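PDB 5TPV: WlaRA, TDP-fucose-3,4-ketoisomerase from Campylobacter jejuni subsp. jejuni 81116, which is a small dimeric beta-strand-rich protein of the WxcM-like family in the cupin clan, with thymidine-5'-diphosphate bound in this structure. Local coordinates for residues B[1-6]-B[74-79]; B[52-57]-B[110-115]. One frame throughout, in Å; residues are numbered along the deposited sequence.

Interaction 1 lies mostly at the surface, and interaction 2 is partly buried. Their centres are about 17 Å apart, on opposite sides of the chain's centre. Interaction 1 joins the two sheets of the cupin fold: strand 3-13 belongs to one and strand 75-80 to the other. Interaction 2 stays at one end of a single sheet, where strand 56-62 begins and strand 105-110 runs out into a loop. That sheet also contains strand 3-13, and Leu6 CD1 meets Ile57 CD1 at 4.2 Å. Interaction 1 relies on methyl groups, an aromatic ring and one weak hydrogen bond. Interaction 2 uses hydroxyls, an amide, backbone groups and waters, close to bound thymidine-5'-diphosphate.

Interaction 1: B[1-6]-B[74-79]; sequences MNYTIL and TKQKII
Tyr3 holds its CG between the backbone N and the carbonyl carbon (chi1 69°), which sends the ring across to Gln76. Gln76 turns its CG anti to the backbone N and then bends at chi2, bringing its amide back to the phenol. The two side chains cross at about a right angle, and the planes of ring and amide are 85° apart. Gln76 NE2 donates a weak, bent hydrogen bond to Tyr3 OH over 3.2 Å. Gln76 CG also packs against the phenol end of the ring, 3.4 Å from Tyr3 OH. The other end of the Gln76 amide turns back on its own strand, where OE1 accepts a weak bond from Lys77 N.

Met1 reaches over with a chain bent at chi2 and chi3. Its CE lies 3.6 Å from Thr74 OG1 and 4.0 Å from Gln76 CB. Asp71 links the two segments at their N-terminal ends, with OD1 accepting a hydrogen bond from Met1 N and OD2 hydrogen-bonded to Thr74 OG1. Further along, the side chains of Ile5 and Ile78 run alongside each other, pointing opposite ways, with Ile5 CD1 4.0 Å from Ile78 CG2. Ile78 CD1 comes obliquely to the Tyr3 ring, 4.3 Å from CE1.

The short segments of the two strands run nearly parallel, 15° apart, with axes 10.4 Å from each other. This is face-to-face packing of two sheets in a beta sandwich. Strand 3-13 pairs with strand 85-89 and strand 75-80 with strand 65-70. Tyr3 also rests on Leu87, Ile89 and Ile69, while Ile78 rests on Leu87 and Ile67.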
loop_
_atom_site.group_PDB
_atom_site.type_symbol
_atom_site.label_atom_id
_atom_site.label_comp_id
_atom_site.label_asym_id
_atom_site.label_seq_id
_atom_site.Cartn_x
_atom_site.Cartn_y
_atom_site.Cartn_z
ATOM N N MET B 1 13.484 14.086 -17.612
ATOM C CA MET B 1 12.465 14.082 -16.518
ATOM C C MET B 1 11.193 13.413 -17.051
ATOM O O MET B 1 10.627 13.835 -18.091
ATOM C CB MET B 1 12.129 15.521 -16.165
ATOM C CG MET B 1 11.323 15.656 -14.885
ATOM S SD MET B 1 12.245 15.131 -13.425
ATOM C CE MET B 1 12.882 16.739 -12.956
ATOM N N ASN B 2 10.753 12.369 -16.362
ATOM C CA ASN B 2 9.474 11.734 -16.687
ATOM C C ASN B 2 8.737 11.423 -15.380
ATOM O O ASN B 2 9.073 10.487 -14.671
ATOM C CB ASN B 2 9.616 10.429 -17.480
ATOM C CG ASN B 2 8.231 9.897 -17.933
ATOM O OD1 ASN B 2 7.321 10.665 -18.273
ATOM N ND2 ASN B 2 8.074 8.601 -17.940
ATOM N N TYR B 3 7.708 12.200 -15.098
ATOM C CA TYR B 3 6.874 11.992 -13.954
ATOM C C TYR B 3 5.456 12.434 -14.283
ATOM O O TYR B 3 5.247 13.182 -15.259
ATOM C CB TYR B 3 7.438 12.833 -12.825
ATOM C CG TYR B 3 7.297 14.320 -12.979
ATOM C CD1 TYR B 3 6.088 14.960 -12.734
ATOM C CD2 TYR B 3 8.393 15.108 -13.342
ATOM C CE1 TYR B 3 5.958 16.331 -12.875
ATOM C CE2 TYR B 3 8.293 16.488 -13.475
ATOM C CZ TYR B 3 7.056 17.114 -13.249
ATOM O OH TYR B 3 6.880 18.498 -13.382
ATOM N N THR B 4 4.503 12.040 -13.441
ATOM C CA THR B 4 3.096 12.434 -13.627
ATOM C C THR B 4 2.373 12.528 -12.295
ATOM O O THR B 4 2.424 11.610 -11.472
ATOM C CB THR B 4 2.271 11.443 -14.492
ATOM O OG1 THR B 4 2.871 11.218 -15.763
ATOM C CG2 THR B 4 0.866 12.001 -14.746
ATOM N N ILE B 5 1.700 13.652 -12.091
ATOM C CA ILE B 5 0.776 13.783 -10.991
ATOM C C ILE B 5 -0.523 13.104 -11.419
ATOM O O ILE B 5 -1.267 13.648 -12.241
ATOM C CB ILE B 5 0.604 15.240 -10.557
ATOM C CG1 ILE B 5 1.966 15.764 -10.076
ATOM C CG2 ILE B 5 -0.419 15.390 -9.410
ATOM C CD1 ILE B 5 1.915 17.144 -9.469
ATOM N N LEU B 6 -0.768 11.916 -10.867
ATOM C CA LEU B 6 -2.013 11.191 -11.073
ATOM C C LEU B 6 -3.146 11.706 -10.221
ATOM O O LEU B 6 -2.955 12.223 -9.125
ATOM C CB LEU B 6 -1.820 9.705 -10.849
ATOM C CG LEU B 6 -0.733 9.167 -11.765
ATOM C CD1 LEU B 6 -0.445 7.757 -11.349
ATOM C CD2 LEU B 6 -1.054 9.209 -13.260
ATOM N N THR B 74 17.797 18.932 -14.434
ATOM C CA THR B 74 16.769 19.818 -13.894
ATOM C C THR B 74 16.166 19.189 -12.656
ATOM O O THR B 74 16.271 17.990 -12.422
ATOM C CB THR B 74 15.598 19.938 -14.881
ATOM O OG1 THR B 74 15.088 18.630 -15.136
ATOM C CG2 THR B 74 16.065 20.558 -16.204
ATOM N N LYS B 75 15.531 20.019 -11.873
ATOM C CA LYS B 75 14.863 19.560 -10.701
ATOM C C LYS B 75 13.485 20.206 -10.567
ATOM O O LYS B 75 13.204 21.268 -11.128
ATOM C CB LYS B 75 15.750 19.859 -9.490
ATOM C CG LYS B 75 15.840 21.330 -9.144
ATOM C CD LYS B 75 16.824 21.556 -7.993
ATOM C CE LYS B 75 16.524 22.862 -7.254
ATOM N NZ LYS B 75 17.743 23.643 -6.906
ATOM N N GLN B 76 12.647 19.561 -9.777
ATOM C CA GLN B 76 11.248 19.921 -9.688
ATOM C C GLN B 76 10.798 19.588 -8.254
ATOM O O GLN B 76 11.159 18.531 -7.742
ATOM C CB GLN B 76 10.486 19.125 -10.780
ATOM C CG GLN B 76 8.977 19.350 -10.805
ATOM C CD GLN B 76 8.607 20.810 -11.027
ATOM O OE1 GLN B 76 8.621 21.582 -10.102
ATOM N NE2 GLN B 76 8.304 21.185 -12.246
ATOM N N LYS B 77 10.067 20.511 -7.632
ATOM C CA LYS B 77 9.465 20.314 -6.308
ATOM C C LYS B 77 7.937 20.197 -6.403
ATOM O O LYS B 77 7.287 20.945 -7.127
ATOM C CB LYS B 77 9.814 21.439 -5.342
ATOM C CG LYS B 77 11.312 21.564 -5.121
ATOM C CD LYS B 77 11.668 22.766 -4.250
ATOM C CE LYS B 77 13.166 22.809 -4.023
ATOM N NZ LYS B 77 13.567 23.971 -3.186
ATOM N N ILE B 78 7.396 19.227 -5.671
ATOM C CA ILE B 78 5.981 18.887 -5.675
ATOM C C ILE B 78 5.509 18.678 -4.241
ATOM O O ILE B 78 6.212 18.042 -3.438
ATOM C CB ILE B 78 5.770 17.586 -6.466
ATOM C CG1 ILE B 78 6.056 17.864 -7.950
ATOM C CG2 ILE B 78 4.365 17.013 -6.296
ATOM C CD1 ILE B 78 6.764 16.735 -8.646
ATOM N N ILE B 79 4.316 19.203 -3.954
ATOM C CA ILE B 79 3.687 18.938 -2.681
ATOM C C ILE B 79 2.711 17.765 -2.781
ATOM O O ILE B 79 1.922 17.712 -3.692
ATOM C CB ILE B 79 3.121 20.225 -2.041
ATOM C CG1 ILE B 79 4.306 21.083 -1.565
ATOM C CG2 ILE B 79 2.242 19.902 -0.835
ATOM C CD1 ILE B 79 3.968 22.522 -1.237
#

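Interaction 2: B[52-57]-B[110-115]; sequences LNSEFI and TNTYYD. With TYD (thymidine-5'-diphosphate), chain E.
Asn111 and Glu55 cross at a slant, with the amide and carboxylate planes 77° apart. The Asn111 amide turns OD1 to the Glu55 backbone, where Glu55 N donates a fairly straight hydrogen bond of 2.9 Å (156°). The donor stands tilted from the carbonyl plane. The other branch of the amide, ND2, donates to a water 2.7 Å away. The same water donates to Glu55 OE2 and Asn53 O, so it bridges amide and carboxylate. Glu55 OE1 is hydrogen-bonded to Tyr88 OH.

Thr110 sets OG1 anti to its backbone N (chi1 -172°), where it donates to Glu55 O at 2.7 Å. Its side chain lies alongside Phe56, pointing the same way, with OG1 3.6 Å from Phe56 CE1. The hydroxyls Ser54 OG and Thr112 OG1 meet at 2.6 Å, and Glu118 is a second partner of Ser54 OG.

One face of the Tyr114 ring lies against the thymine base of thymidine-5'-diphosphate, with N3 3.2 Å above the ring plane and nearer its margin than its centre. Gln22 of the second subunit accepts a hydrogen bond from Tyr114 N.

The chemistry is that of a loop held by polar side chains on backbone groups. Both N and O of Glu55 are gripped from 110-115 as the chain leaves strand 105-110. This is consistent with these bonds fixing the start of the loop that carries Tyr114, a residue of the ligand pocket.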
loop_
_atom_site.group_PDB
_atom_site.type_symbol
_atom_site.label_atom_id
_atom_site.label_comp_id
_atom_site.label_asym_id
_atom_site.label_seq_id
_atom_site.Cartn_x
_atom_site.Cartn_y
_atom_site.Cartn_z
ATOM N N LEU B 52 17.986 2.345 -10.143
ATOM C CA LEU B 52 18.292 1.904 -11.518
ATOM C C LEU B 52 17.122 1.229 -12.242
ATOM O O LEU B 52 16.878 1.492 -13.421
ATOM C CB LEU B 52 19.478 0.943 -11.506
ATOM C CG LEU B 52 20.876 1.532 -11.283
ATOM C CD1 LEU B 52 21.820 0.410 -10.901
ATOM C CD2 LEU B 52 21.356 2.241 -12.556
ATOM N N ASN B 53 16.368 0.417 -11.513
ATOM C CA ASN B 53 15.214 -0.294 -12.081
ATOM C C ASN B 53 13.808 0.143 -11.680
ATOM O O ASN B 53 12.875 -0.020 -12.461
ATOM C CB ASN B 53 15.399 -1.775 -11.755
ATOM C CG ASN B 53 16.801 -2.244 -12.108
ATOM O OD1 ASN B 53 17.291 -1.901 -13.189
ATOM N ND2 ASN B 53 17.437 -3.023 -11.232
ATOM N N SER B 54 13.616 0.584 -10.442
ATOM C CA SER B 54 12.283 0.704 -9.870
ATOM C C SER B 54 11.660 1.997 -10.363
ATOM O O SER B 54 12.292 3.062 -10.425
ATOM C CB SER B 54 12.334 0.749 -8.343
ATOM O OG SER B 54 12.940 -0.400 -7.768
ATOM N N GLU B 55 10.374 1.867 -10.638
ATOM C CA GLU B 55 9.456 2.975 -10.691
ATOM C C GLU B 55 8.633 3.046 -9.377
ATOM O O GLU B 55 8.545 2.079 -8.610
ATOM C CB GLU B 55 8.543 2.739 -11.895
ATOM C CG GLU B 55 9.225 2.812 -13.240
ATOM C CD GLU B 55 8.339 2.258 -14.347
ATOM O OE1 GLU B 55 7.298 2.887 -14.702
ATOM O OE2 GLU B 55 8.703 1.174 -14.846
ATOM N N PHE B 56 8.038 4.202 -9.144
ATOM C CA PHE B 56 7.426 4.548 -7.859
ATOM C C PHE B 56 6.145 5.318 -8.107
ATOM O O PHE B 56 6.080 6.076 -9.064
ATOM C CB PHE B 56 8.322 5.404 -6.983
ATOM C CG PHE B 56 9.544 4.686 -6.560
ATOM C CD1 PHE B 56 9.478 3.735 -5.569
ATOM C CD2 PHE B 56 10.769 4.937 -7.174
ATOM C CE1 PHE B 56 10.579 2.979 -5.200
ATOM C CE2 PHE B 56 11.898 4.199 -6.800
ATOM C CZ PHE B 56 11.799 3.217 -5.843
ATOM N N ILE B 57 5.135 5.075 -7.266
ATOM C CA ILE B 57 4.132 6.112 -6.944
ATOM C C ILE B 57 4.128 6.486 -5.450
ATOM O O ILE B 57 4.078 5.634 -4.591
ATOM C CB ILE B 57 2.746 5.595 -7.334
ATOM C CG1 ILE B 57 2.656 5.443 -8.831
ATOM C CG2 ILE B 57 1.632 6.578 -6.986
ATOM C CD1 ILE B 57 1.439 4.674 -9.262
ATOM N N THR B 110 5.818 0.272 -5.705
ATOM C CA THR B 110 6.882 0.004 -6.636
ATOM C C THR B 110 6.753 -1.395 -7.278
ATOM O O THR B 110 6.001 -2.285 -6.852
ATOM C CB THR B 110 8.259 0.212 -6.000
ATOM O OG1 THR B 110 9.318 0.127 -6.984
ATOM C CG2 THR B 110 8.495 -0.841 -4.991
ATOM N N ASN B 111 7.455 -1.516 -8.396
ATOM C CA ASN B 111 7.388 -2.702 -9.266
ATOM C C ASN B 111 8.540 -3.664 -9.042
ATOM O O ASN B 111 8.698 -4.564 -9.827
ATOM C CB ASN B 111 7.337 -2.269 -10.722
ATOM C CG ASN B 111 8.580 -1.472 -11.157
ATOM O OD1 ASN B 111 9.197 -0.759 -10.397
ATOM N ND2 ASN B 111 8.904 -1.563 -12.424
ATOM N N THR B 112 9.320 -3.527 -7.964
ATOM C CA THR B 112 10.397 -4.496 -7.739
ATOM C C THR B 112 10.472 -4.982 -6.340
ATOM O O THR B 112 10.050 -4.271 -5.438
ATOM C CB THR B 112 11.787 -3.834 -8.000
ATOM O OG1 THR B 112 11.949 -2.715 -7.128
ATOM C CG2 THR B 112 11.905 -3.264 -9.408
ATOM N N TYR B 113 11.146 -6.117 -6.134
ATOM C CA TYR B 113 11.610 -6.472 -4.823
ATOM C C TYR B 113 12.727 -5.540 -4.341
ATOM O O TYR B 113 13.443 -5.007 -5.154
ATOM C CB TYR B 113 12.106 -7.920 -4.800
ATOM C CG TYR B 113 11.040 -8.963 -5.156
ATOM C CD1 TYR B 113 9.810 -9.010 -4.498
ATOM C CD2 TYR B 113 11.312 -9.951 -6.093
ATOM C CE1 TYR B 113 8.868 -9.961 -4.788
ATOM C CE2 TYR B 113 10.390 -10.917 -6.385
ATOM C CZ TYR B 113 9.166 -10.897 -5.745
ATOM O OH TYR B 113 8.264 -11.860 -6.062
ATOM N N TYR B 114 12.914 -5.406 -3.029
ATOM C CA TYR B 114 13.967 -4.551 -2.518
ATOM C C TYR B 114 15.330 -5.055 -3.008
ATOM O O TYR B 114 15.572 -6.242 -2.981
ATOM C CB TYR B 114 13.959 -4.592 -1.008
ATOM C CG TYR B 114 15.163 -3.940 -0.435
ATOM C CD1 TYR B 114 16.163 -4.701 0.194
ATOM C CD2 TYR B 114 15.327 -2.566 -0.539
ATOM C CE1 TYR B 114 17.317 -4.107 0.663
ATOM C CE2 TYR B 114 16.464 -1.954 -0.054
ATOM C CZ TYR B 114 17.453 -2.741 0.542
ATOM O OH TYR B 114 18.558 -2.119 1.049
ATOM N N ASP B 115 16.212 -4.161 -3.440
ATOM C CA ASP B 115 17.515 -4.578 -3.952
ATOM C C ASP B 115 18.526 -3.463 -3.740
ATOM O O ASP B 115 18.504 -2.411 -4.427
ATOM C CB ASP B 115 17.347 -4.867 -5.412
ATOM C CG ASP B 115 18.615 -5.415 -6.075
ATOM O OD1 ASP B 115 19.689 -5.636 -5.452
ATOM O OD2 ASP B 115 18.458 -5.605 -7.283
HETATM P PA TYD E . 16.261 3.916 1.716
HETATM O O1A TYD E . 17.762 3.790 1.621
HETATM O O2A TYD E . 15.416 3.813 0.469
HETATM O O3A TYD E . 15.917 5.310 2.444
HETATM P PB TYD E . 14.585 6.128 2.057
HETATM O O1B TYD E . 14.734 7.436 2.796
HETATM O O2B TYD E . 14.656 6.250 0.554
HETATM O O3B TYD E . 13.462 5.254 2.560
HETATM O "O5'" TYD E . 15.729 2.826 2.775
HETATM C "C5'" TYD E . 15.958 3.002 4.172
HETATM C "C4'" TYD E . 16.681 1.782 4.728
HETATM O "O4'" TYD E . 15.747 0.720 4.935
HETATM C "C3'" TYD E . 17.743 1.283 3.760
HETATM O "O3'" TYD E . 19.031 1.325 4.381
HETATM C "C2'" TYD E . 17.375 -0.149 3.419
HETATM C "C1'" TYD E . 16.102 -0.452 4.197
HETATM N N1 TYD E . 15.025 -0.794 3.266
HETATM C C2 TYD E . 14.637 -2.145 3.116
HETATM O O2 TYD E . 15.220 -3.028 3.782
HETATM N N3 TYD E . 13.656 -2.499 2.274
HETATM C C4 TYD E . 13.014 -1.578 1.549
HETATM O O4 TYD E . 12.100 -1.913 0.766
HETATM C C5 TYD E . 13.402 -0.153 1.688
HETATM C C5M TYD E . 12.703 0.914 0.888
HETATM C C6 TYD E . 14.422 0.175 2.569
HETATM O O HOH W 1 10.629 -0.497 -14.262
HETATM O O HOH W 2 16.289 -4.214 -8.803
#